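Local structure of kappa-carrageenase (Pseudoalteromonas carrageenovora, 1DYP) at residues A102-A107 and H193-N198; F117-T122 and R223-T228; E137-E142 and D155-V160. The protein hydrolyses, by endo attack, the (1->4)-beta-D-linkages between D-galactose 4-sulfate and 3,6-anhydro-D-galactose in kappa-carrageenans, through a family 16 glycoside hydrolase catalytic domain. The protein carries 1 engineered substitution. All coordinates share one frame; numbering follows the deposited sequence.

Interaction 1: residues A102-A107 and H193-N198; sequences ARIKGA and HTYGVN
Tyr195 places its CG beside its own backbone N (chi1 -61°), and the ring then lies along the neighbouring strand, where its CD2 rests 4.0 Å from Ile104 CB. This antiparallel ladder belongs to the beta-sandwich of family 16 glycoside hydrolases and joins strand 98-105 to strand 193-199. Ala102 and Tyr195 form one hydrogen-bonded pair, with Tyr195 N 2.9 Å from Ala102 O, and Ile104 and His193 form the next, with Ile104 N 2.8 Å from His193 O. Between them Arg103 and Thr194 make the non-hydrogen-bonded pair, whose CA atoms are 4.4 Å apart.

The two faces differ in character. Ala102 and Ile104 pack on Phe117 of strand 113-120; a small methyl and a branched aliphatic chain suit this closely filled interior. On the other face, Arg103 lays its methylene chain past the threonine methyl, CD to CG2 4.2 Å, while NH1 makes a weak hydrogen bond to Asp263, a cadmium ligand. Back on the face of Ile104 and Tyr195, His193 uses both ring nitrogens, ND1 toward Asp209 and NE2 toward the Asn190 carbonyl, and its ring stacks with Phe186; two such acceptors would favour a protonated imidazole.

Tyrosine suits its place because its length carries a hydroxyl beyond the apolar contact. Ile104 O lies in plane at the ring edge and accepts the backbone bond from His193 N. One water donates to that same Ile104 O at 2.7 Å and accepts from Tyr195 OH, also at 2.7 Å.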
loop_
_atom_site.group_PDB
_atom_site.type_symbol
_atom_site.label_atom_id
_atom_site.label_comp_id
_atom_site.label_asym_id
_atom_site.label_seq_id
_atom_site.Cartn_x
_atom_site.Cartn_y
_atom_site.Cartn_z
ATOM N N ALA A 102 -5.088 -10.249 1.153
ATOM C CA ALA A 102 -5.611 -9.601 2.345
ATOM C C ALA A 102 -7.115 -9.468 2.163
ATOM O O ALA A 102 -7.592 -9.188 1.063
ATOM C CB ALA A 102 -4.974 -8.229 2.540
ATOM N N ARG A 103 -7.853 -9.710 3.239
ATOM C CA ARG A 103 -9.308 -9.604 3.227
ATOM C C ARG A 103 -9.555 -8.252 3.869
ATOM O O ARG A 103 -9.363 -8.080 5.073
ATOM C CB ARG A 103 -9.924 -10.736 4.048
ATOM C CG ARG A 103 -11.433 -10.769 3.987
ATOM C CD ARG A 103 -11.953 -12.193 4.039
ATOM N NE ARG A 103 -13.392 -12.229 3.822
ATOM C CZ ARG A 103 -14.299 -11.969 4.760
ATOM N NH1 ARG A 103 -13.920 -11.659 5.994
ATOM N NH2 ARG A 103 -15.587 -12.005 4.458
ATOM N N ILE A 104 -9.980 -7.295 3.050
ATOM C CA ILE A 104 -10.162 -5.922 3.496
ATOM C C ILE A 104 -11.536 -5.309 3.283
ATOM O O ILE A 104 -12.230 -5.615 2.319
ATOM C CB ILE A 104 -9.135 -5.015 2.767
ATOM C CG1 ILE A 104 -7.714 -5.471 3.100
ATOM C CG2 ILE A 104 -9.356 -3.552 3.129
ATOM C CD1 ILE A 104 -6.652 -4.861 2.208
ATOM N N LYS A 105 -11.899 -4.425 4.205
ATOM C CA LYS A 105 -13.142 -3.674 4.138
ATOM C C LYS A 105 -12.668 -2.226 4.126
ATOM O O LYS A 105 -11.911 -1.812 5.002
ATOM C CB LYS A 105 -13.991 -3.942 5.374
ATOM C CG LYS A 105 -15.305 -3.194 5.424
ATOM C CD LYS A 105 -16.036 -3.667 6.664
ATOM C CE LYS A 105 -17.355 -2.994 6.875
ATOM N NZ LYS A 105 -17.970 -3.597 8.090
ATOM N N GLY A 106 -13.088 -1.467 3.120
ATOM C CA GLY A 106 -12.667 -0.083 3.024
ATOM C C GLY A 106 -13.285 0.822 4.071
ATOM O O GLY A 106 -14.221 0.433 4.773
ATOM N N ALA A 107 -12.745 2.031 4.189
ATOM C CA ALA A 107 -13.259 3.014 5.140
ATOM C C ALA A 107 -14.582 3.534 4.584
ATOM O O ALA A 107 -14.746 3.644 3.372
ATOM C CB ALA A 107 -12.263 4.159 5.302
ATOM N N HIS A 193 -13.616 -7.995 1.255
ATOM C CA HIS A 193 -13.324 -8.537 -0.061
ATOM C C HIS A 193 -11.862 -8.929 -0.065
ATOM O O HIS A 193 -11.078 -8.426 0.738
ATOM C CB HIS A 193 -13.629 -7.487 -1.126
ATOM C CG HIS A 193 -15.076 -7.112 -1.175
ATOM N ND1 HIS A 193 -16.001 -7.814 -1.918
ATOM C CD2 HIS A 193 -15.775 -6.175 -0.491
ATOM C CE1 HIS A 193 -17.208 -7.330 -1.685
ATOM N NE2 HIS A 193 -17.098 -6.336 -0.822
ATOM N N THR A 194 -11.494 -9.840 -0.956
ATOM C CA THR A 194 -10.117 -10.303 -1.009
ATOM C C THR A 194 -9.336 -9.652 -2.132
ATOM O O THR A 194 -9.778 -9.608 -3.279
ATOM C CB THR A 194 -10.058 -11.830 -1.165
ATOM O OG1 THR A 194 -10.612 -12.209 -2.430
ATOM C CG2 THR A 194 -10.847 -12.493 -0.051
ATOM N N TYR A 195 -8.164 -9.146 -1.773
ATOM C CA TYR A 195 -7.279 -8.474 -2.706
ATOM C C TYR A 195 -5.961 -9.229 -2.693
ATOM O O TYR A 195 -5.314 -9.353 -1.654
ATOM C CB TYR A 195 -7.083 -7.029 -2.248
ATOM C CG TYR A 195 -8.380 -6.253 -2.224
ATOM C CD1 TYR A 195 -8.885 -5.665 -3.384
ATOM C CD2 TYR A 195 -9.130 -6.154 -1.052
ATOM C CE1 TYR A 195 -10.106 -4.999 -3.379
ATOM C CE2 TYR A 195 -10.359 -5.487 -1.035
ATOM C CZ TYR A 195 -10.837 -4.915 -2.204
ATOM O OH TYR A 195 -12.048 -4.262 -2.203
ATOM N N GLY A 196 -5.561 -9.744 -3.846
ATOM C CA GLY A 196 -4.325 -10.493 -3.880
ATOM C C GLY A 196 -3.457 -10.215 -5.079
ATOM O O GLY A 196 -3.871 -9.571 -6.043
ATOM N N VAL A 197 -2.227 -10.698 -5.005
ATOM C CA VAL A 197 -1.297 -10.534 -6.098
ATOM C C VAL A 197 -0.333 -11.705 -6.094
ATOM O O VAL A 197 0.094 -12.173 -5.039
ATOM C CB VAL A 197 -0.505 -9.206 -5.989
ATOM C CG1 VAL A 197 0.471 -9.257 -4.826
ATOM C CG2 VAL A 197 0.222 -8.934 -7.298
ATOM N N ASN A 198 -0.034 -12.211 -7.281
ATOM C CA ASN A 198 0.912 -13.298 -7.400
ATOM C C ASN A 198 2.133 -12.680 -8.047
ATOM O O ASN A 198 2.052 -12.119 -9.142
ATOM C CB ASN A 198 0.367 -14.423 -8.274
ATOM C CG ASN A 198 1.278 -15.628 -8.276
ATOM O OD1 ASN A 198 1.876 -15.956 -7.255
ATOM N ND2 ASN A 198 1.381 -16.301 -9.417
HETATM O O HOH W 1 -13.119 -4.071 0.257
#

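Interaction 2: residues F117-T122 and R223-T228; sequences FWMYST and RQMNLT
Thr228 sets its CB over one face of the Trp118 indole, 4.0 Å from the centroid of the five-membered ring, a CH-pi contact within an antiparallel pair of the family 16 beta-sandwich. Its beta-branch fits the hollow between two aromatics: CG2 lies by Trp118 NE1, which is hydrogen-bonded to Ser230 OG, while OG1 comes in plane to the edge of Tyr120, 3.4 Å from CE1. That hydroxyl donates to Asn226 O, which accepts Tyr120 N from the opposite face of its plane. Near the rim, Trp118 CH2 lies over one face of Tyr120 and a water over the other. Trp118 also touches Glu137 and Asp139, so this face adjoins those active-site residues.

On the face of Met119 and Leu227 the bumps are apolar. Leu227 has CG anti to its backbone N (chi1 -166°), which brings CD1 within 3.6 Å of Phe117 CE1. Selenomethionine Met119, bent at its far end, reaches the same leucine methyl with CE, while its CB meets CB of selenomethionine Met225 at 3.8 Å.

At the strand end Arg223 bends to present its guanidinium edge to Ser121, NE to OG 3.1 Å. Arg223 NH2 and Ser121 OG both donate to Thr122 O, from opposite faces of its carbonyl plane.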
loop_
_atom_site.group_PDB
_atom_site.type_symbol
_atom_site.label_atom_id
_atom_site.label_comp_id
_atom_site.label_asym_id
_atom_site.label_seq_id
_atom_site.Cartn_x
_atom_site.Cartn_y
_atom_site.Cartn_z
ATOM N N PHE A 117 -3.013 -1.979 0.408
ATOM C CA PHE A 117 -2.340 -3.230 0.708
ATOM C C PHE A 117 -1.248 -3.197 -0.348
ATOM O O PHE A 117 -1.522 -3.211 -1.548
ATOM C CB PHE A 117 -3.289 -4.416 0.517
ATOM C CG PHE A 117 -2.636 -5.759 0.699
ATOM C CD1 PHE A 117 -1.648 -5.956 1.662
ATOM C CD2 PHE A 117 -3.034 -6.837 -0.080
ATOM C CE1 PHE A 117 -1.064 -7.209 1.844
ATOM C CE2 PHE A 117 -2.462 -8.094 0.092
ATOM C CZ PHE A 117 -1.474 -8.282 1.056
ATOM N N TRP A 118 -0.006 -3.125 0.105
ATOM C CA TRP A 118 1.110 -3.004 -0.813
ATOM C C TRP A 118 2.405 -3.464 -0.172
ATOM O O TRP A 118 2.421 -3.931 0.963
ATOM C CB TRP A 118 1.234 -1.536 -1.239
ATOM C CG TRP A 118 1.357 -0.577 -0.072
ATOM C CD1 TRP A 118 0.500 -0.454 0.983
ATOM C CD2 TRP A 118 2.396 0.385 0.144
ATOM N NE1 TRP A 118 0.940 0.524 1.846
ATOM C CE2 TRP A 118 2.103 1.054 1.354
ATOM C CE3 TRP A 118 3.545 0.750 -0.568
ATOM C CZ2 TRP A 118 2.919 2.067 1.870
ATOM C CZ3 TRP A 118 4.359 1.761 -0.054
ATOM C CH2 TRP A 118 4.038 2.405 1.153
HETATM N N MSE A 119 3.492 -3.344 -0.918
HETATM C CA MSE A 119 4.799 -3.719 -0.406
HETATM C C MSE A 119 5.821 -2.826 -1.083
HETATM O O MSE A 119 5.674 -2.464 -2.254
HETATM C CB MSE A 119 5.092 -5.203 -0.671
HETATM C CG MSE A 119 5.099 -5.619 -2.135
HETATM SE SE MSE A 119 5.158 -7.546 -2.341
HETATM C CE MSE A 119 3.248 -7.875 -2.405
ATOM N N TYR A 120 6.848 -2.444 -0.339
ATOM C CA TYR A 120 7.861 -1.574 -0.900
ATOM C C TYR A 120 9.213 -1.839 -0.285
ATOM O O TYR A 120 9.319 -2.320 0.843
ATOM C CB TYR A 120 7.477 -0.101 -0.700
ATOM C CG TYR A 120 7.477 0.385 0.737
ATOM C CD1 TYR A 120 6.555 -0.102 1.666
ATOM C CD2 TYR A 120 8.373 1.369 1.154
ATOM C CE1 TYR A 120 6.521 0.387 2.972
ATOM C CE2 TYR A 120 8.351 1.862 2.455
ATOM C CZ TYR A 120 7.423 1.371 3.358
ATOM O OH TYR A 120 7.392 1.875 4.643
ATOM N N SER A 121 10.245 -1.514 -1.049
ATOM C CA SER A 121 11.614 -1.708 -0.612
ATOM C C SER A 121 12.183 -0.396 -0.118
ATOM O O SER A 121 11.534 0.649 -0.172
ATOM C CB SER A 121 12.470 -2.185 -1.784
ATOM O OG SER A 121 12.643 -1.135 -2.727
ATOM N N THR A 122 13.405 -0.471 0.388
ATOM C CA THR A 122 14.111 0.712 0.829
ATOM C C THR A 122 14.629 1.273 -0.490
ATOM O O THR A 122 14.603 0.581 -1.512
ATOM C CB THR A 122 15.302 0.335 1.710
ATOM O OG1 THR A 122 16.014 -0.744 1.093
ATOM C CG2 THR A 122 14.833 -0.091 3.089
ATOM N N ARG A 223 13.252 -6.535 -5.956
ATOM C CA ARG A 223 13.883 -6.148 -4.702
ATOM C C ARG A 223 13.108 -6.693 -3.511
ATOM O O ARG A 223 11.962 -7.124 -3.644
ATOM C CB ARG A 223 13.970 -4.623 -4.590
ATOM C CG ARG A 223 15.012 -3.991 -5.493
ATOM C CD ARG A 223 14.984 -2.476 -5.395
ATOM N NE ARG A 223 15.261 -1.993 -4.043
ATOM C CZ ARG A 223 16.456 -2.014 -3.462
ATOM N NH1 ARG A 223 17.509 -2.497 -4.108
ATOM N NH2 ARG A 223 16.600 -1.537 -2.231
ATOM N N GLN A 224 13.753 -6.678 -2.348
ATOM C CA GLN A 224 13.141 -7.136 -1.110
ATOM C C GLN A 224 12.163 -6.060 -0.663
ATOM O O GLN A 224 12.543 -4.898 -0.496
ATOM C CB GLN A 224 14.217 -7.339 -0.045
ATOM C CG GLN A 224 15.108 -8.541 -0.287
ATOM C CD GLN A 224 14.345 -9.839 -0.175
ATOM O OE1 GLN A 224 13.618 -10.060 0.795
ATOM N NE2 GLN A 224 14.501 -10.709 -1.165
HETATM N N MSE A 225 10.909 -6.444 -0.460
HETATM C CA MSE A 225 9.885 -5.486 -0.072
HETATM C C MSE A 225 9.146 -5.874 1.202
HETATM O O MSE A 225 8.891 -7.052 1.449
HETATM C CB MSE A 225 8.887 -5.328 -1.221
HETATM C CG MSE A 225 9.548 -4.929 -2.537
HETATM SE SE MSE A 225 8.381 -5.035 -4.082
HETATM C CE MSE A 225 8.600 -6.913 -4.458
ATOM N N ASN A 226 8.821 -4.866 2.008
ATOM C CA ASN A 226 8.086 -5.070 3.255
ATOM C C ASN A 226 6.598 -5.023 2.956
ATOM O O ASN A 226 6.117 -4.076 2.337
ATOM C CB ASN A 226 8.420 -3.980 4.280
ATOM C CG ASN A 226 9.881 -3.966 4.658
ATOM O OD1 ASN A 226 10.728 -3.478 3.904
ATOM N ND2 ASN A 226 10.193 -4.516 5.828
ATOM N N LEU A 227 5.873 -6.046 3.401
ATOM C CA LEU A 227 4.434 -6.120 3.172
ATOM C C LEU A 227 3.743 -5.113 4.079
ATOM O O LEU A 227 3.944 -5.117 5.294
ATOM C CB LEU A 227 3.934 -7.529 3.464
ATOM C CG LEU A 227 2.528 -7.822 2.946
ATOM C CD1 LEU A 227 2.463 -7.582 1.436
ATOM C CD2 LEU A 227 2.181 -9.265 3.283
ATOM N N THR A 228 2.902 -4.273 3.486
ATOM C CA THR A 228 2.258 -3.214 4.243
ATOM C C THR A 228 0.755 -3.033 4.057
ATOM O O THR A 228 0.216 -3.200 2.966
ATOM C CB THR A 228 2.952 -1.875 3.905
ATOM O OG1 THR A 228 4.373 -2.055 3.968
ATOM C CG2 THR A 228 2.547 -0.781 4.876
HETATM O O HOH W 2 10.450 -0.751 3.022
HETATM O O HOH W 3 14.131 -3.362 1.000
#

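Interaction 3: residues E137-E142 and D155-V160; sequences EIDVVE and DLHNIV
The His157 imidazole has Asp139 OD2 at its edge, in plane, and a water at the edge too. The two flat groups stand almost perpendicular, carboxylate to ring 88°, and ND1 reaches OD2 at 2.7 Å in a hydrogen bond that is weak because it is bent. The Glu137 carboxylate instead runs alongside the ring with its plane only 9° away; OE2 comes within 3.2 Å of ND1, at an angle too poor for a bond. An imidazole suits this place because it can donate from ND1 to Asp139; NE2 binds a cadmium ion in this crystal.

Glu137, Asp139 and Glu142 form the catalytic motif of the family: nucleophile, active-site acid and proton donor. Glu137 extends fully, its CG anti to the backbone N (chi1 178°); OE2 lies 2.5 Å from Asp139 OD1, and OE1 bonds to Tyr135. At residues 140 and 141 a classic beta bulge, both valines facing Phe117, turns the chain toward Glu142. One water donates to both Glu142 OE1 and Asp155 OD2, and a second links Glu142 OE1 to Asp155 N; Asp155 OD1 is hydrogen-bonded to His179. Arg234, important for substrate recognition, makes a long, weak ion pair with Glu142.

On the reverse face Ile138 CG1 meets Leu156 CD2 at 3.8 Å, both on Ile204 of strand 203-208. Glu137 and His157 form a hydrogen-bonded pair, and Asp139 N donates to Asp155 O. Strand 133-139 lies between strands 113-120 and 151-162, antiparallel to each, while Leu156 also bonds to Asn178 of helix 175-178.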
loop_
_atom_site.group_PDB
_atom_site.type_symbol
_atom_site.label_atom_id
_atom_site.label_comp_id
_atom_site.label_asym_id
_atom_site.label_seq_id
_atom_site.Cartn_x
_atom_site.Cartn_y
_atom_site.Cartn_z
ATOM N N GLU A 137 8.103 -1.182 -5.699
ATOM C CA GLU A 137 6.862 -1.095 -4.943
ATOM C C GLU A 137 5.741 -1.771 -5.710
ATOM O O GLU A 137 5.490 -1.444 -6.870
ATOM C CB GLU A 137 6.479 0.368 -4.700
ATOM C CG GLU A 137 5.163 0.552 -3.944
ATOM C CD GLU A 137 4.712 2.001 -3.897
ATOM O OE1 GLU A 137 5.584 2.894 -3.917
ATOM O OE2 GLU A 137 3.490 2.254 -3.827
ATOM N N ILE A 138 5.085 -2.730 -5.069
ATOM C CA ILE A 138 3.958 -3.415 -5.687
ATOM C C ILE A 138 2.732 -3.081 -4.854
ATOM O O ILE A 138 2.687 -3.356 -3.656
ATOM C CB ILE A 138 4.137 -4.947 -5.714
ATOM C CG1 ILE A 138 5.335 -5.321 -6.591
ATOM C CG2 ILE A 138 2.864 -5.597 -6.269
ATOM C CD1 ILE A 138 5.594 -6.822 -6.696
ATOM N N ASP A 139 1.743 -2.466 -5.488
ATOM C CA ASP A 139 0.522 -2.099 -4.787
ATOM C C ASP A 139 -0.538 -3.138 -5.112
ATOM O O ASP A 139 -1.064 -3.170 -6.224
ATOM C CB ASP A 139 0.094 -0.708 -5.236
ATOM C CG ASP A 139 1.208 0.298 -5.079
ATOM O OD1 ASP A 139 1.597 0.568 -3.923
ATOM O OD2 ASP A 139 1.713 0.795 -6.107
ATOM N N VAL A 140 -0.841 -4.002 -4.146
ATOM C CA VAL A 140 -1.835 -5.047 -4.371
ATOM C C VAL A 140 -3.161 -4.372 -4.678
ATOM O O VAL A 140 -3.874 -4.761 -5.602
ATOM C CB VAL A 140 -1.969 -5.960 -3.147
ATOM C CG1 VAL A 140 -2.949 -7.088 -3.451
ATOM C CG2 VAL A 140 -0.604 -6.524 -2.781
ATOM N N VAL A 141 -3.486 -3.357 -3.891
ATOM C CA VAL A 141 -4.689 -2.580 -4.122
ATOM C C VAL A 141 -4.630 -1.261 -3.375
ATOM O O VAL A 141 -4.062 -1.165 -2.288
ATOM C CB VAL A 141 -5.988 -3.326 -3.692
ATOM C CG1 VAL A 141 -6.022 -3.519 -2.179
ATOM C CG2 VAL A 141 -7.205 -2.530 -4.146
ATOM N N GLU A 142 -5.185 -0.236 -4.006
ATOM C CA GLU A 142 -5.307 1.081 -3.415
ATOM C C GLU A 142 -6.761 1.397 -3.695
ATOM O O GLU A 142 -7.170 1.548 -4.845
ATOM C CB GLU A 142 -4.373 2.082 -4.083
ATOM C CG GLU A 142 -2.979 2.040 -3.490
ATOM C CD GLU A 142 -2.006 2.898 -4.249
ATOM O OE1 GLU A 142 -1.637 2.511 -5.377
ATOM O OE2 GLU A 142 -1.616 3.961 -3.726
ATOM N N ASP A 155 -1.523 -0.912 -8.817
ATOM C CA ASP A 155 -0.348 -0.347 -9.466
ATOM C C ASP A 155 1.051 -0.800 -9.045
ATOM O O ASP A 155 1.241 -1.649 -8.161
ATOM C CB ASP A 155 -0.407 1.172 -9.320
ATOM C CG ASP A 155 -1.662 1.762 -9.908
ATOM O OD1 ASP A 155 -2.196 1.155 -10.860
ATOM O OD2 ASP A 155 -2.112 2.824 -9.434
ATOM N N LEU A 156 2.034 -0.186 -9.697
ATOM C CA LEU A 156 3.451 -0.431 -9.460
ATOM C C LEU A 156 4.193 0.902 -9.477
ATOM O O LEU A 156 3.849 1.805 -10.239
ATOM C CB LEU A 156 4.028 -1.313 -10.563
ATOM C CG LEU A 156 3.462 -2.718 -10.754
ATOM C CD1 LEU A 156 4.059 -3.322 -12.014
ATOM C CD2 LEU A 156 3.780 -3.581 -9.538
ATOM N N HIS A 157 5.207 1.016 -8.625
ATOM C CA HIS A 157 6.044 2.207 -8.558
ATOM C C HIS A 157 7.480 1.708 -8.507
ATOM O O HIS A 157 7.745 0.636 -7.966
ATOM C CB HIS A 157 5.776 3.023 -7.291
ATOM C CG HIS A 157 4.406 3.622 -7.225
ATOM N ND1 HIS A 157 3.271 2.871 -7.005
ATOM C CD2 HIS A 157 3.993 4.908 -7.320
ATOM C CE1 HIS A 157 2.219 3.669 -6.964
ATOM N NE2 HIS A 157 2.630 4.910 -7.153
ATOM N N ASN A 158 8.406 2.477 -9.064
ATOM C CA ASN A 158 9.802 2.072 -9.046
ATOM C C ASN A 158 10.727 3.188 -9.480
ATOM O O ASN A 158 10.293 4.193 -10.038
ATOM C CB ASN A 158 10.033 0.877 -9.980
ATOM C CG ASN A 158 9.749 1.211 -11.437
ATOM O OD1 ASN A 158 8.597 1.319 -11.841
ATOM N ND2 ASN A 158 10.808 1.385 -12.229
ATOM N N ILE A 159 12.009 2.990 -9.197
ATOM C CA ILE A 159 13.054 3.910 -9.609
ATOM C C ILE A 159 14.048 3.032 -10.351
ATOM O O ILE A 159 14.579 2.071 -9.788
ATOM C CB ILE A 159 13.786 4.561 -8.425
ATOM C CG1 ILE A 159 12.842 5.491 -7.664
ATOM C CG2 ILE A 159 14.995 5.345 -8.946
ATOM C CD1 ILE A 159 13.461 6.095 -6.417
ATOM N N VAL A 160 14.287 3.345 -11.617
ATOM C CA VAL A 160 15.225 2.573 -12.414
ATOM C C VAL A 160 16.161 3.524 -13.145
ATOM O O VAL A 160 15.760 4.612 -13.555
ATOM C CB VAL A 160 14.488 1.665 -13.436
ATOM C CG1 VAL A 160 13.678 2.510 -14.407
ATOM C CG2 VAL A 160 15.488 0.797 -14.184
HETATM O O HOH W 4 -2.558 0.357 -6.538
HETATM O O HOH W 5 -1.275 4.083 -7.234
#

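In the fold
Interactions 2 and 3 adjoin, their centres about 9 Å apart: strand 113-120 pairs with 225-233 along one edge and with 133-139 and 141-142 along the other. Interaction 1 is centred about 16 Å from both and meets them through packing, Val197 on Met119 and Val140, and Tyr195 on Val141. Along the chain, interaction 3 is nested inside the loops closed by both other contacts, whereas interactions 1 and 2 cross. Together they describe a beta-sandwich whose apolar interior has interaction 1 on one side and, on the other, the sheet that carries Glu137, Asp139 and Glu142 on its far face.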